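Local atomic coordinates of exosome complex component Rrp41 (Archaeoglobus fulgidus, PDB entry 3M7N), a protein that probably acts as a catalytic 3'-to-5' exoribonuclease subunit of the archaeal exosome, degrading RNA, and can probably also add heteromeric RNA tails. Residues R21-R27 with Q170-M176; M47-V52 with A134-C140. The protein carries 1 engineered substitution. All blocks are in the same frame, centred on the assembly; numbering follows the deposited sequence.

Interaction 1 (R21-R27 with Q170-M176)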
loop_
_atom_site.group_PDB
_atom_site.type_symbol
_atom_site.label_atom_id
_atom_site.label_comp_id
_atom_site.label_asym_id
_atom_site.label_seq_id
_atom_site.Cartn_x
_atom_site.Cartn_y
_atom_site.Cartn_z
ATOM N N ARG E 21 29.959 -22.827 31.039
ATOM C CA ARG E 21 31.018 -22.677 30.048
ATOM C C ARG E 21 32.120 -21.700 30.435
ATOM O O ARG E 21 32.010 -20.949 31.416
ATOM C CB ARG E 21 30.455 -22.368 28.653
ATOM C CG ARG E 21 29.348 -21.368 28.626
ATOM C CD ARG E 21 28.372 -21.683 27.514
ATOM N NE ARG E 21 28.640 -20.895 26.325
ATOM C CZ ARG E 21 28.069 -19.726 26.036
ATOM N NH1 ARG E 21 28.409 -19.116 24.915
ATOM N NH2 ARG E 21 27.170 -19.166 26.841
ATOM N N LYS E 22 33.203 -21.751 29.669
ATOM C CA LYS E 22 34.321 -20.846 29.869
ATOM C C LYS E 22 34.157 -19.597 28.998
ATOM O O LYS E 22 33.333 -19.564 28.088
ATOM C CB LYS E 22 35.658 -21.539 29.550
ATOM C CG LYS E 22 36.192 -22.466 30.652
ATOM C CD LYS E 22 35.669 -23.895 30.523
ATOM C CE LYS E 22 36.371 -24.861 31.494
ATOM N NZ LYS E 22 35.831 -26.266 31.427
ATOM N N PHE E 23 34.967 -18.585 29.280
ATOM C CA PHE E 23 34.895 -17.324 28.578
ATOM C C PHE E 23 34.968 -17.509 27.061
ATOM O O PHE E 23 34.357 -16.743 26.316
ATOM C CB PHE E 23 35.989 -16.367 29.078
ATOM C CG PHE E 23 37.339 -16.592 28.446
ATOM C CD1 PHE E 23 38.264 -17.469 29.031
ATOM C CD2 PHE E 23 37.696 -15.915 27.276
ATOM C CE1 PHE E 23 39.518 -17.684 28.451
ATOM C CE2 PHE E 23 38.947 -16.113 26.690
ATOM C CZ PHE E 23 39.864 -17.002 27.277
ATOM N N ASP E 24 35.693 -18.525 26.600
ATOM C CA ASP E 24 35.885 -18.707 25.161
ATOM C C ASP E 24 35.143 -19.909 24.545
ATOM O O ASP E 24 35.508 -20.384 23.475
ATOM C CB ASP E 24 37.375 -18.790 24.836
ATOM C CG ASP E 24 38.052 -20.021 25.453
ATOM O OD1 ASP E 24 37.396 -20.765 26.224
ATOM O OD2 ASP E 24 39.252 -20.241 25.148
ATOM N N GLU E 25 34.104 -20.388 25.213
ATOM C CA GLU E 25 33.332 -21.519 24.703
ATOM C C GLU E 25 31.972 -21.145 24.083
ATOM O O GLU E 25 31.203 -20.383 24.671
ATOM C CB GLU E 25 33.105 -22.541 25.819
ATOM C CG GLU E 25 34.397 -23.085 26.416
ATOM C CD GLU E 25 34.136 -24.053 27.551
ATOM O OE1 GLU E 25 35.096 -24.752 27.968
ATOM O OE2 GLU E 25 32.970 -24.121 28.016
ATOM N N LEU E 26 31.687 -21.707 22.908
ATOM C CA LEU E 26 30.383 -21.566 22.251
ATOM C C LEU E 26 29.317 -22.386 22.948
ATOM O O LEU E 26 29.621 -23.384 23.609
ATOM C CB LEU E 26 30.446 -22.046 20.792
ATOM C CG LEU E 26 31.341 -21.282 19.822
ATOM C CD1 LEU E 26 31.553 -22.091 18.553
ATOM C CD2 LEU E 26 30.756 -19.907 19.520
ATOM N N ARG E 27 28.062 -21.978 22.760
ATOM C CA ARG E 27 26.916 -22.788 23.167
ATOM C C ARG E 27 26.788 -23.961 22.203
ATOM O O ARG E 27 27.278 -23.883 21.081
ATOM C CB ARG E 27 25.634 -21.946 23.161
ATOM C CG ARG E 27 25.507 -20.948 24.329
ATOM C CD ARG E 27 24.289 -20.022 24.141
ATOM N NE ARG E 27 24.373 -19.235 22.911
ATOM C CZ ARG E 27 23.491 -18.306 22.530
ATOM N NH1 ARG E 27 23.692 -17.643 21.398
ATOM N NH2 ARG E 27 22.423 -18.023 23.276
ATOM N N GLN E 170 34.512 -9.182 32.107
ATOM C CA GLN E 170 35.212 -10.161 31.284
ATOM C C GLN E 170 34.526 -10.376 29.935
ATOM O O GLN E 170 33.308 -10.513 29.869
ATOM C CB GLN E 170 35.320 -11.486 32.042
ATOM C CG GLN E 170 35.442 -12.714 31.137
ATOM C CD GLN E 170 36.885 -13.162 30.918
ATOM O OE1 GLN E 170 37.499 -12.872 29.876
ATOM N NE2 GLN E 170 37.431 -13.880 31.901
ATOM N N LEU E 171 35.317 -10.389 28.865
ATOM C CA LEU E 171 34.813 -10.728 27.538
ATOM C C LEU E 171 34.376 -12.190 27.508
ATOM O O LEU E 171 35.082 -13.077 27.998
ATOM C CB LEU E 171 35.877 -10.488 26.465
ATOM C CG LEU E 171 35.853 -9.183 25.663
ATOM C CD1 LEU E 171 35.177 -8.041 26.404
ATOM C CD2 LEU E 171 37.257 -8.795 25.250
ATOM N N VAL E 172 33.204 -12.454 26.947
ATOM C CA VAL E 172 32.788 -13.837 26.798
ATOM C C VAL E 172 32.323 -14.074 25.382
ATOM O O VAL E 172 31.810 -13.166 24.734
ATOM C CB VAL E 172 31.713 -14.216 27.810
ATOM C CG1 VAL E 172 32.260 -14.070 29.236
ATOM C CG2 VAL E 172 30.481 -13.347 27.624
ATOM N N LEU E 173 32.512 -15.294 24.899
ATOM C CA LEU E 173 32.109 -15.658 23.551
ATOM C C LEU E 173 30.667 -16.140 23.543
ATOM O O LEU E 173 30.302 -16.959 24.376
ATOM C CB LEU E 173 33.015 -16.768 23.040
ATOM C CG LEU E 173 32.743 -17.307 21.640
ATOM C CD1 LEU E 173 32.865 -16.215 20.588
ATOM C CD2 LEU E 173 33.713 -18.454 21.374
ATOM N N ASP E 174 29.846 -15.621 22.624
ATOM C CA ASP E 174 28.494 -16.155 22.397
ATOM C C ASP E 174 27.601 -16.025 23.617
ATOM O O ASP E 174 27.168 -17.020 24.183
ATOM C CB ASP E 174 28.584 -17.632 22.006
ATOM C CG ASP E 174 27.262 -18.203 21.501
ATOM O OD1 ASP E 174 26.999 -19.389 21.785
ATOM O OD2 ASP E 174 26.486 -17.483 20.822
ATOM N N PRO E 175 27.286 -14.796 24.011
ATOM C CA PRO E 175 26.527 -14.639 25.261
ATOM C C PRO E 175 25.159 -15.342 25.255
ATOM O O PRO E 175 24.544 -15.554 24.202
ATOM C CB PRO E 175 26.341 -13.117 25.389
ATOM C CG PRO E 175 27.207 -12.501 24.305
ATOM C CD PRO E 175 27.414 -13.540 23.258
ATOM N N MET E 176 24.703 -15.692 26.454
ATOM C CA MET E 176 23.391 -16.286 26.683
ATOM C C MET E 176 22.499 -15.164 27.210
ATOM O O MET E 176 22.972 -14.063 27.497
ATOM C CB MET E 176 23.492 -17.378 27.763
ATOM C CG MET E 176 23.570 -16.793 29.192
ATOM S SD MET E 176 24.170 -17.899 30.482
ATOM C CE MET E 176 23.053 -19.296 30.280
#
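R27 grips D174 side-on, NE bonding OD1 at 2.9 Å and NH1 bonding OD2, while the R27 backbone N reaches the anti lone pair of the same OD1 at 3.0 Å. With R21 this forms a salt-bridge network at the end of strand 170-173, a strand of the four-stranded antiparallel sheet in the RNase PH fold. The guanidinium and carboxylate planes lie 67° apart, and both side-chain bonds come from above the carboxylate plane. P175 O sits over one face of the R27 guanidinium. A leucine in place of R27 would probably cost the D174 carboxylate both side-chain bonds, leaving it less firmly fixed by the backbone N alone. The R21 chain bends (chi3 -97°) to bring NH1 onto D174 O in an almost straight bond, its modelled length doubtfully short; R21 also pairs with D19. Further along, the K22-E25 beta turn is tied to the strand by L173 N, bonded to F23 O at 2.7 Å. Beyond it, L26 CD2 meets L173 CD2 at 3.8 Å, and L26 continues onto helix 212-248. The aliphatic part of R27 packs on R21, CG standing 3.3 Å above the centre of the R21 guanidinium plane.

Interaction 2 (M47-V52 with A134-C140). With nucleotides of chain L.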
loop_
_atom_site.group_PDB
_atom_site.type_symbol
_atom_site.label_atom_id
_atom_site.label_comp_id
_atom_site.label_asym_id
_atom_site.label_seq_id
_atom_site.Cartn_x
_atom_site.Cartn_y
_atom_site.Cartn_z
ATOM N N MET E 47 21.488 -22.972 18.282
ATOM C CA MET E 47 22.639 -22.264 18.794
ATOM C C MET E 47 22.258 -21.872 20.194
ATOM O O MET E 47 21.564 -20.873 20.401
ATOM C CB MET E 47 22.893 -21.033 17.942
ATOM C CG MET E 47 24.076 -20.206 18.329
ATOM S SD MET E 47 24.464 -19.036 17.023
ATOM C CE MET E 47 26.156 -18.580 17.435
ATOM N N GLY E 48 22.686 -22.674 21.160
ATOM C CA GLY E 48 22.168 -22.539 22.507
ATOM C C GLY E 48 20.672 -22.819 22.468
ATOM O O GLY E 48 20.224 -23.783 21.848
ATOM N N LYS E 49 19.892 -21.962 23.111
ATOM C CA LYS E 49 18.453 -22.142 23.124
ATOM C C LYS E 49 17.781 -21.562 21.898
ATOM O O LYS E 49 16.568 -21.702 21.738
ATOM C CB LYS E 49 17.843 -21.535 24.381
ATOM C CG LYS E 49 18.198 -22.275 25.641
ATOM C CD LYS E 49 17.502 -21.658 26.845
ATOM C CE LYS E 49 18.098 -22.198 28.141
ATOM N NZ LYS E 49 18.490 -23.637 27.992
ATOM N N ASN E 50 18.552 -20.908 21.033
ATOM C CA ASN E 50 17.990 -20.379 19.794
ATOM C C ASN E 50 17.595 -21.525 18.912
ATOM O O ASN E 50 18.350 -22.484 18.773
ATOM C CB ASN E 50 18.997 -19.516 19.028
ATOM C CG ASN E 50 19.223 -18.166 19.677
ATOM O OD1 ASN E 50 18.311 -17.334 19.735
ATOM N ND2 ASN E 50 20.445 -17.942 20.180
ATOM N N LYS E 51 16.414 -21.437 18.313
ATOM C CA LYS E 51 16.038 -22.400 17.276
ATOM C C LYS E 51 15.495 -21.648 16.092
ATOM O O LYS E 51 14.449 -21.019 16.182
ATOM C CB LYS E 51 14.993 -23.386 17.782
ATOM C CG LYS E 51 15.429 -24.170 18.991
ATOM C CD LYS E 51 14.559 -25.405 19.182
ATOM C CE LYS E 51 14.866 -26.067 20.517
ATOM N NZ LYS E 51 13.995 -27.241 20.692
ATOM N N VAL E 52 16.203 -21.714 14.976
ATOM C CA VAL E 52 15.844 -20.902 13.835
ATOM C C VAL E 52 15.776 -21.747 12.593
ATOM O O VAL E 52 16.382 -22.818 12.521
ATOM C CB VAL E 52 16.879 -19.776 13.593
ATOM C CG1 VAL E 52 17.153 -19.025 14.877
ATOM C CG2 VAL E 52 18.163 -20.343 13.032
ATOM N N ALA E 134 19.616 -15.160 23.441
ATOM C CA ALA E 134 20.600 -14.161 23.056
ATOM C C ALA E 134 21.263 -14.603 21.760
ATOM O O ALA E 134 21.478 -15.787 21.549
ATOM C CB ALA E 134 21.637 -13.968 24.164
ATOM N N GLY E 135 21.570 -13.653 20.887
ATOM C CA GLY E 135 22.282 -13.954 19.669
ATOM C C GLY E 135 21.449 -14.473 18.506
ATOM O O GLY E 135 22.028 -14.907 17.499
ATOM N N SER E 136 20.118 -14.431 18.611
ATOM C CA SER E 136 19.269 -14.966 17.530
ATOM C C SER E 136 19.604 -14.395 16.153
ATOM O O SER E 136 19.492 -15.092 15.142
ATOM C CB SER E 136 17.768 -14.803 17.815
ATOM O OG SER E 136 17.369 -13.447 17.884
ATOM N N ARG E 137 20.052 -13.148 16.102
ATOM C CA ARG E 137 20.441 -12.590 14.807
ATOM C C ARG E 137 21.683 -13.291 14.230
ATOM O O ARG E 137 21.795 -13.470 13.018
ATOM C CB ARG E 137 20.608 -11.068 14.868
ATOM C CG ARG E 137 22.027 -10.584 15.065
ATOM C CD ARG E 137 22.041 -9.089 15.325
ATOM N NE ARG E 137 21.102 -8.745 16.391
ATOM C CZ ARG E 137 20.780 -7.499 16.724
ATOM N NH1 ARG E 137 21.333 -6.477 16.084
ATOM N NH2 ARG E 137 19.918 -7.273 17.700
ATOM N N THR E 138 22.605 -13.707 15.102
ATOM C CA THR E 138 23.803 -14.434 14.654
ATOM C C THR E 138 23.422 -15.857 14.206
ATOM O O THR E 138 23.844 -16.316 13.145
ATOM C CB THR E 138 24.944 -14.436 15.725
ATOM O OG1 THR E 138 24.604 -15.284 16.834
ATOM C CG2 THR E 138 25.204 -13.031 16.242
ATOM N N ALA E 139 22.585 -16.522 14.997
ATOM C CA ALA E 139 21.995 -17.791 14.587
ATOM C C ALA E 139 21.365 -17.726 13.189
ATOM O O ALA E 139 21.672 -18.564 12.316
ATOM C CB ALA E 139 20.996 -18.263 15.604
ATOM N N CYS E 140 20.524 -16.719 12.946
ATOM C CA CYS E 140 19.878 -16.595 11.624
ATOM C C CYS E 140 20.886 -16.381 10.523
ATOM O O CYS E 140 20.780 -16.968 9.447
ATOM C CB CYS E 140 18.817 -15.483 11.613
ATOM S SG CYS E 140 17.482 -15.838 12.786
ATOM P P C L 6 19.026 -8.189 21.205
ATOM O OP1 C L 6 20.381 -8.675 20.847
ATOM O OP2 C L 6 18.429 -7.082 20.420
ATOM O "O5'" C L 6 18.012 -9.437 21.241
ATOM C "C5'" C L 6 18.413 -10.606 21.960
ATOM C "C4'" C L 6 17.251 -11.355 22.585
ATOM O "O4'" C L 6 16.354 -10.464 23.296
ATOM C "C3'" C L 6 16.298 -12.052 21.628
ATOM O "O3'" C L 6 16.933 -13.171 21.012
ATOM C "C2'" C L 6 15.222 -12.445 22.633
ATOM O "O2'" C L 6 15.597 -13.531 23.470
ATOM C "C1'" C L 6 15.121 -11.153 23.448
ATOM N N1 C L 6 13.986 -10.310 22.984
ATOM C C2 C L 6 12.705 -10.619 23.447
ATOM O O2 C L 6 12.564 -11.566 24.231
ATOM N N3 C L 6 11.657 -9.869 23.027
ATOM C C4 C L 6 11.857 -8.853 22.184
ATOM N N4 C L 6 10.784 -8.143 21.801
ATOM C C5 C L 6 13.164 -8.527 21.702
ATOM C C6 C L 6 14.190 -9.276 22.120
#
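M47 lays its sulfur against A139, SD lying 3.7 Å from A139 CA, with its methyl CE carried on to T138 OG1. The chain is extended throughout, CG anti to the backbone N (chi1 -179°), which lets the thioether reach the first turn of the helix. The A139 methyl then fits among three side chains, near M47 SD and the CB of N50. It also meets V52, with A139 CB 4.0 Å from V52 CG1. The same V52 branch, CG1, touches C140 SG at 3.8 Å. These contacts join the five-stranded mixed sheet of the N-terminal RNase PH domain to helix 136-150; the axes of strand 50-52 and helix 136-140 approach to 8.6 Å, their directions 38° apart. The type II' turn of the hairpin, M47 to N50, is braced by N50. Its ND2 donates to A134 O at 2.8 Å, the acceptor in the amide plane, and to M47 O at 3.1 Å, while OD1 accepts from D133 N; both ends of the buried amide are thus satisfied. At the helix start G135 takes the N-cap position, and its O receives T138 OG1 on a lone pair at 2.7 Å as well as A139 N. The RNA lies next to S136 and R137: S136 OG, hydrogen-bonded to Y79 OH, lies near O3' of nucleotide C6 of chain L, and OP2 of that nucleotide lies at the edge of the R137 guanidinium, 3.1 Å from NH2.

Interaction 2 is nested within the loop that interaction 1 closes, and their centres are about 14 Å apart. The loop 21-27 comes first, before strand 29-33, then the hairpin at 47-52 and the start of helix 136-150, and last strand 170-173 of the four-stranded antiparallel sheet. The two contacts meet directly: R27 NH1 lies 2.9 Å from A134 O in a probable hydrogen bond, and the A134 methyl packs against P175 O. M47 is a further bridge, touching both R27 and D174. These links join the five-stranded and four-stranded sheets beside the helix start whose next residues contact the RNA; interaction 1 stays about 8 Å from the nucleic acid at its nearest atom.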